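Local coordinates for protein F-112 (Sulfolobus virus-like particle ssv1, PDB 2VQC) that is essential for virus function and probably binds DNA through its winged-helix fold, at residues Y21-E33 with C64-W77. Residues are numbered along the deposited sequence; the frame is centred on the assembly and turned at random.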
loop_
_atom_site.group_PDB
_atom_site.type_symbol
_atom_site.label_atom_id
_atom_site.label_comp_id
_atom_site.label_asym_id
_atom_site.label_seq_id
_atom_site.Cartn_x
_atom_site.Cartn_y
_atom_site.Cartn_z
ATOM N N TYR A 21 2.228 5.231 -1.131
ATOM C CA TYR A 21 2.820 4.960 -2.440
ATOM C C TYR A 21 4.218 5.567 -2.561
ATOM O O TYR A 21 5.130 4.933 -3.102
ATOM C CB TYR A 21 1.923 5.480 -3.563
ATOM C CG TYR A 21 2.343 5.013 -4.940
ATOM C CD1 TYR A 21 2.181 3.682 -5.317
ATOM C CD2 TYR A 21 2.891 5.896 -5.867
ATOM C CE1 TYR A 21 2.554 3.235 -6.567
ATOM C CE2 TYR A 21 3.267 5.460 -7.132
ATOM C CZ TYR A 21 3.092 4.121 -7.474
ATOM O OH TYR A 21 3.453 3.657 -8.714
ATOM N N LYS A 22 4.397 6.784 -2.059
ATOM C CA LYS A 22 5.727 7.381 -2.071
ATOM C C LYS A 22 6.649 6.810 -0.990
ATOM O O LYS A 22 7.868 6.830 -1.150
ATOM C CB LYS A 22 5.674 8.910 -2.047
ATOM C CG LYS A 22 5.102 9.543 -0.832
ATOM C CD LYS A 22 5.123 11.049 -1.033
ATOM C CE LYS A 22 4.500 11.759 0.139
ATOM N NZ LYS A 22 4.535 13.248 -0.005
ATOM N N ILE A 23 6.075 6.273 0.083
ATOM C CA ILE A 23 6.854 5.494 1.049
ATOM C C ILE A 23 7.336 4.171 0.417
ATOM O O ILE A 23 8.433 3.691 0.723
ATOM C CB ILE A 23 6.059 5.257 2.359
ATOM C CG1 ILE A 23 5.902 6.592 3.095
ATOM C CG2 ILE A 23 6.759 4.221 3.253
ATOM C CD1 ILE A 23 5.175 6.516 4.422
ATOM N N LEU A 24 6.521 3.608 -0.476
ATOM C CA LEU A 24 6.873 2.393 -1.219
ATOM C C LEU A 24 8.112 2.610 -2.095
ATOM O O LEU A 24 8.988 1.744 -2.187
ATOM C CB LEU A 24 5.702 1.965 -2.117
ATOM C CG LEU A 24 5.486 0.486 -2.478
ATOM C CD1 LEU A 24 4.812 0.394 -3.847
ATOM C CD2 LEU A 24 6.741 -0.354 -2.457
ATOM N N GLU A 25 8.155 3.766 -2.753
ATOM C CA GLU A 25 9.264 4.147 -3.628
ATOM C C GLU A 25 10.570 4.268 -2.845
ATOM O O GLU A 25 11.631 3.883 -3.340
ATOM C CB GLU A 25 8.934 5.472 -4.328
ATOM C CG GLU A 25 10.013 6.004 -5.266
ATOM C CD GLU A 25 9.525 7.171 -6.115
ATOM O OE1 GLU A 25 8.527 7.820 -5.726
ATOM O OE2 GLU A 25 10.141 7.445 -7.172
ATOM N N LYS A 26 10.482 4.805 -1.629
ATOM C CA LYS A 26 11.640 4.937 -0.745
ATOM C C LYS A 26 12.061 3.584 -0.180
ATOM O O LYS A 26 13.246 3.243 -0.167
ATOM C CB LYS A 26 11.323 5.887 0.416
ATOM C CG LYS A 26 11.041 7.317 -0.007
ATOM C CD LYS A 26 10.703 8.196 1.188
ATOM C CE LYS A 26 10.379 9.612 0.747
ATOM N NZ LYS A 26 10.423 10.567 1.883
ATOM N N LYS A 27 11.077 2.824 0.283
ATOM C CA LYS A 27 11.323 1.607 1.042
ATOM C C LYS A 27 11.545 0.384 0.152
ATOM O O LYS A 27 12.249 -0.547 0.545
ATOM C CB LYS A 27 10.153 1.363 1.998
ATOM C CG LYS A 27 10.453 0.404 3.113
ATOM C CD LYS A 27 9.315 0.370 4.119
ATOM C CE LYS A 27 9.404 -0.858 5.011
ATOM N NZ LYS A 27 10.734 -0.986 5.663
ATOM N N GLY A 28 10.939 0.383 -1.034
ATOM C CA GLY A 28 11.078 -0.727 -1.981
ATOM C C GLY A 28 10.004 -1.797 -1.871
ATOM O O GLY A 28 9.716 -2.488 -2.848
ATOM N N GLU A 29 9.406 -1.930 -0.688
ATOM C CA GLU A 29 8.459 -3.005 -0.410
ATOM C C GLU A 29 7.516 -2.588 0.725
ATOM O O GLU A 29 7.944 -1.924 1.671
ATOM C CB GLU A 29 9.234 -4.278 -0.042
ATOM C CG GLU A 29 8.548 -5.585 -0.444
ATOM C CD GLU A 29 9.523 -6.746 -0.680
ATOM O OE1 GLU A 29 10.754 -6.551 -0.579
ATOM O OE2 GLU A 29 9.050 -7.865 -0.980
ATOM N N LEU A 30 6.237 -2.960 0.618
ATOM C CA LEU A 30 5.234 -2.642 1.647
ATOM C C LEU A 30 4.269 -3.798 1.883
ATOM O O LEU A 30 3.884 -4.494 0.945
ATOM C CB LEU A 30 4.400 -1.407 1.270
ATOM C CG LEU A 30 5.004 -0.004 1.344
ATOM C CD1 LEU A 30 3.943 0.998 0.935
ATOM C CD2 LEU A 30 5.537 0.335 2.718
ATOM N N THR A 31 3.887 -3.974 3.148
ATOM C CA THR A 31 2.816 -4.883 3.554
ATOM C C THR A 31 1.838 -4.134 4.469
ATOM O O THR A 31 2.079 -2.986 4.845
ATOM C CB THR A 31 3.361 -6.113 4.299
ATOM O OG1 THR A 31 3.955 -5.711 5.544
ATOM C CG2 THR A 31 4.395 -6.841 3.445
ATOM N N LEU A 32 0.739 -4.789 4.830
ATOM C CA LEU A 32 -0.269 -4.159 5.682
ATOM C C LEU A 32 0.347 -3.644 6.987
ATOM O O LEU A 32 -0.030 -2.573 7.464
ATOM C CB LEU A 32 -1.435 -5.118 5.971
ATOM C CG LEU A 32 -2.665 -4.454 6.611
ATOM C CD1 LEU A 32 -3.453 -3.651 5.585
ATOM C CD2 LEU A 32 -3.555 -5.485 7.272
ATOM N N GLU A 33 1.305 -4.389 7.542
ATOM C CA GLU A 33 1.990 -3.980 8.780
ATOM C C GLU A 33 2.658 -2.614 8.682
ATOM O O GLU A 33 2.714 -1.881 9.676
ATOM C CB GLU A 33 3.042 -5.013 9.209
ATOM C CG GLU A 33 2.467 -6.360 9.659
ATOM C CD GLU A 33 2.292 -7.354 8.521
ATOM O OE1 GLU A 33 2.189 -6.934 7.350
ATOM O OE2 GLU A 33 2.253 -8.561 8.804
ATOM N N CYS A 64 4.997 -0.183 -9.975
ATOM C CA CYS A 64 4.562 -0.946 -8.817
ATOM C C CYS A 64 4.091 -2.338 -9.222
ATOM O O CYS A 64 3.537 -2.540 -10.308
ATOM C CB CYS A 64 3.427 -0.219 -8.085
ATOM S SG CYS A 64 2.914 -1.090 -6.569
ATOM N N GLU A 65 4.309 -3.292 -8.326
ATOM C CA GLU A 65 3.890 -4.666 -8.532
ATOM C C GLU A 65 3.220 -5.170 -7.262
ATOM O O GLU A 65 3.816 -5.139 -6.180
ATOM C CB GLU A 65 5.104 -5.531 -8.854
ATOM C CG GLU A 65 4.757 -6.905 -9.393
ATOM C CD GLU A 65 5.975 -7.792 -9.551
ATOM O OE1 GLU A 65 7.002 -7.523 -8.892
ATOM O OE2 GLU A 65 5.902 -8.766 -10.329
ATOM N N VAL A 66 1.977 -5.615 -7.393
ATOM C CA VAL A 66 1.257 -6.203 -6.280
ATOM C C VAL A 66 1.540 -7.701 -6.292
ATOM O O VAL A 66 1.080 -8.421 -7.183
ATOM C CB VAL A 66 -0.257 -5.940 -6.377
ATOM C CG1 VAL A 66 -0.985 -6.537 -5.172
ATOM C CG2 VAL A 66 -0.528 -4.441 -6.488
ATOM N N GLN A 67 2.322 -8.159 -5.319
ATOM C CA GLN A 67 2.633 -9.575 -5.184
ATOM C C GLN A 67 1.635 -10.218 -4.228
ATOM O O GLN A 67 1.894 -10.349 -3.033
ATOM C CB GLN A 67 4.071 -9.766 -4.697
ATOM C CG GLN A 67 5.104 -9.222 -5.674
ATOM C CD GLN A 67 6.533 -9.389 -5.195
ATOM O OE1 GLN A 67 6.786 -9.675 -4.022
ATOM N NE2 GLN A 67 7.479 -9.204 -6.105
ATOM N N TYR A 68 0.475 -10.585 -4.767
ATOM C CA TYR A 68 -0.534 -11.296 -3.996
ATOM C C TYR A 68 -0.101 -12.750 -3.882
ATOM O O TYR A 68 -0.073 -13.479 -4.875
ATOM C CB TYR A 68 -1.915 -11.202 -4.654
ATOM C CG TYR A 68 -3.020 -11.823 -3.820
ATOM C CD1 TYR A 68 -3.591 -11.125 -2.761
ATOM C CD2 TYR A 68 -3.485 -13.111 -4.086
ATOM C CE1 TYR A 68 -4.602 -11.688 -1.987
ATOM C CE2 TYR A 68 -4.496 -13.684 -3.318
ATOM C CZ TYR A 68 -5.048 -12.966 -2.269
ATOM O OH TYR A 68 -6.048 -13.522 -1.505
ATOM N N LYS A 69 0.249 -13.152 -2.665
ATOM C CA LYS A 69 0.665 -14.523 -2.387
ATOM C C LYS A 69 -0.088 -15.046 -1.168
ATOM O O LYS A 69 -0.626 -14.265 -0.377
ATOM C CB LYS A 69 2.189 -14.616 -2.200
ATOM C CG LYS A 69 2.829 -13.454 -1.451
ATOM C CD LYS A 69 4.344 -13.459 -1.587
ATOM C CE LYS A 69 4.956 -12.199 -0.989
ATOM N NZ LYS A 69 6.398 -12.062 -1.326
ATOM N N ASN A 70 -0.130 -16.370 -1.036
ATOM C CA ASN A 70 -0.927 -17.029 0.003
ATOM C C ASN A 70 -0.552 -16.577 1.418
ATOM O O ASN A 70 -1.398 -16.588 2.317
ATOM C CB ASN A 70 -0.809 -18.555 -0.120
ATOM C CG ASN A 70 -1.895 -19.306 0.649
ATOM O OD1 ASN A 70 -1.864 -20.535 0.737
ATOM N ND2 ASN A 70 -2.860 -18.575 1.199
ATOM N N ARG A 71 0.708 -16.186 1.610
ATOM C CA ARG A 71 1.140 -15.618 2.889
ATOM C C ARG A 71 0.494 -14.248 3.122
ATOM O O ARG A 71 -0.172 -14.049 4.136
ATOM C CB ARG A 71 2.675 -15.552 3.007
ATOM C CG ARG A 71 3.419 -14.836 1.878
ATOM C CD ARG A 71 4.898 -14.673 2.192
ATOM N NE ARG A 71 5.125 -13.758 3.311
ATOM C CZ ARG A 71 6.321 -13.330 3.717
ATOM N NH1 ARG A 71 7.434 -13.722 3.100
ATOM N NH2 ARG A 71 6.407 -12.499 4.749
ATOM N N LYS A 72 0.655 -13.331 2.168
ATOM C CA LYS A 72 0.151 -11.963 2.309
ATOM C C LYS A 72 0.403 -11.113 1.062
ATOM O O LYS A 72 1.338 -11.365 0.298
ATOM C CB LYS A 72 0.790 -11.270 3.521
ATOM C CG LYS A 72 2.295 -11.077 3.407
ATOM C CD LYS A 72 2.979 -11.095 4.763
ATOM C CE LYS A 72 2.419 -10.055 5.714
ATOM N NZ LYS A 72 3.227 -10.020 6.956
ATOM N N THR A 73 -0.441 -10.098 0.880
ATOM C CA THR A 73 -0.261 -9.098 -0.172
ATOM C C THR A 73 0.970 -8.244 0.118
ATOM O O THR A 73 1.125 -7.711 1.223
ATOM C CB THR A 73 -1.490 -8.167 -0.286
ATOM O OG1 THR A 73 -2.672 -8.949 -0.507
ATOM C CG2 THR A 73 -1.317 -7.167 -1.429
ATOM N N THR A 74 1.841 -8.123 -0.879
ATOM C CA THR A 74 3.068 -7.347 -0.750
ATOM C C THR A 74 3.240 -6.463 -1.977
ATOM O O THR A 74 3.218 -6.949 -3.105
ATOM C CB THR A 74 4.305 -8.266 -0.614
ATOM O OG1 THR A 74 4.071 -9.253 0.401
ATOM C CG2 THR A 74 5.551 -7.455 -0.259
ATOM N N PHE A 75 3.408 -5.167 -1.750
ATOM C CA PHE A 75 3.657 -4.215 -2.821
ATOM C C PHE A 75 5.159 -4.095 -3.014
ATOM O O PHE A 75 5.904 -3.968 -2.045
ATOM C CB PHE A 75 3.043 -2.859 -2.474
ATOM C CG PHE A 75 1.568 -2.925 -2.221
ATOM C CD1 PHE A 75 0.668 -2.769 -3.261
ATOM C CD2 PHE A 75 1.077 -3.185 -0.945
ATOM C CE1 PHE A 75 -0.704 -2.848 -3.033
ATOM C CE2 PHE A 75 -0.291 -3.266 -0.710
ATOM C CZ PHE A 75 -1.183 -3.097 -1.759
ATOM N N LYS A 76 5.600 -4.151 -4.265
ATOM C CA LYS A 76 7.016 -4.049 -4.590
ATOM C C LYS A 76 7.258 -2.946 -5.612
ATOM O O LYS A 76 6.564 -2.862 -6.625
ATOM C CB LYS A 76 7.540 -5.382 -5.124
ATOM C CG LYS A 76 9.032 -5.373 -5.431
ATOM C CD LYS A 76 9.587 -6.776 -5.586
ATOM C CE LYS A 76 11.102 -6.760 -5.701
ATOM N NZ LYS A 76 11.683 -8.134 -5.613
ATOM N N TRP A 77 8.247 -2.105 -5.328
ATOM C CA TRP A 77 8.692 -1.080 -6.259
ATOM C C TRP A 77 9.613 -1.724 -7.305
ATOM O O TRP A 77 10.629 -2.318 -6.954
ATOM C CB TRP A 77 9.432 0.028 -5.504
ATOM C CG TRP A 77 9.657 1.246 -6.326
ATOM C CD1 TRP A 77 10.822 1.633 -6.916
ATOM C CD2 TRP A 77 8.680 2.234 -6.670
ATOM N NE1 TRP A 77 10.634 2.808 -7.601
ATOM C CE2 TRP A 77 9.328 3.199 -7.466
ATOM C CE3 TRP A 77 7.319 2.397 -6.382
ATOM C CZ2 TRP A 77 8.662 4.318 -7.976
ATOM C CZ3 TRP A 77 6.658 3.510 -6.886
ATOM C CH2 TRP A 77 7.330 4.454 -7.674
HETATM O O HOH W 1 8.629 -10.451 -1.753
HETATM O O HOH W 2 -0.304 -6.899 3.228
#
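A water held by three groups bridges the two segments on the sheet face that carries Lys76: it gives one hydrogen to Glu29 OE2 and the other to Gln67 OE1, and accepts from Lys69 NZ. Beside it, one N-H and two C-H neighbours meet Leu30 O. Phe75 N donates to Leu30 O at 2.8 Å, Thr74 CA adds a CA-H...O contact, and the Phe75 ring turns its edge to the same oxygen, with CD2 3.6 Å from Leu30 O. Leu30 N returns a bond to Phe75 O, completing an antiparallel hydrogen-bonded pair, and Glu29 CA makes a CA-H...O contact of 3.2 Å with Phe75 O. Two residues on, Trp77 N meets Gly28 O at 2.9 Å; Gly28, with positive phi, ends helix 13-27 and turns the chain into strand 29-30. This short strand lies beside 73-77, with 64-68 beyond, in the sheet of a winged-helix domain; the hairpin of strands 64-68 and 73-77, with its connecting loop, is the wing.

The Trp77 indole, swung with CG trans to the backbone N (chi1 -167°), lies against helix 13-27. Glu25 CB makes a CH-pi contact 3.7 Å from the centroid of its six-membered ring, and Glu25 CG and CD continue over that face, each 3.5 Å from Trp77 CZ2, the carboxylate 28° from the ring plane. The Trp77 edge points at the face of Tyr21 in an offset edge-to-face pair, while Tyr21 OH is hydrogen-bonded to Glu63 OE1. Leu24 fills the sheet side of the helix, its CD1 3.6 Å from Cys64 SG, which is disulfide-bonded to Cys57, and its CD2 near Trp77 N.

At the start of helix 32-39, Lys72 NZ reaches from the wing to form a salt bridge with Glu33 OE2, on its syn side but 29° out of the carboxylate plane; Thr31 OG1, at the N-cap position, donates to Glu33 OE1 from above that plane.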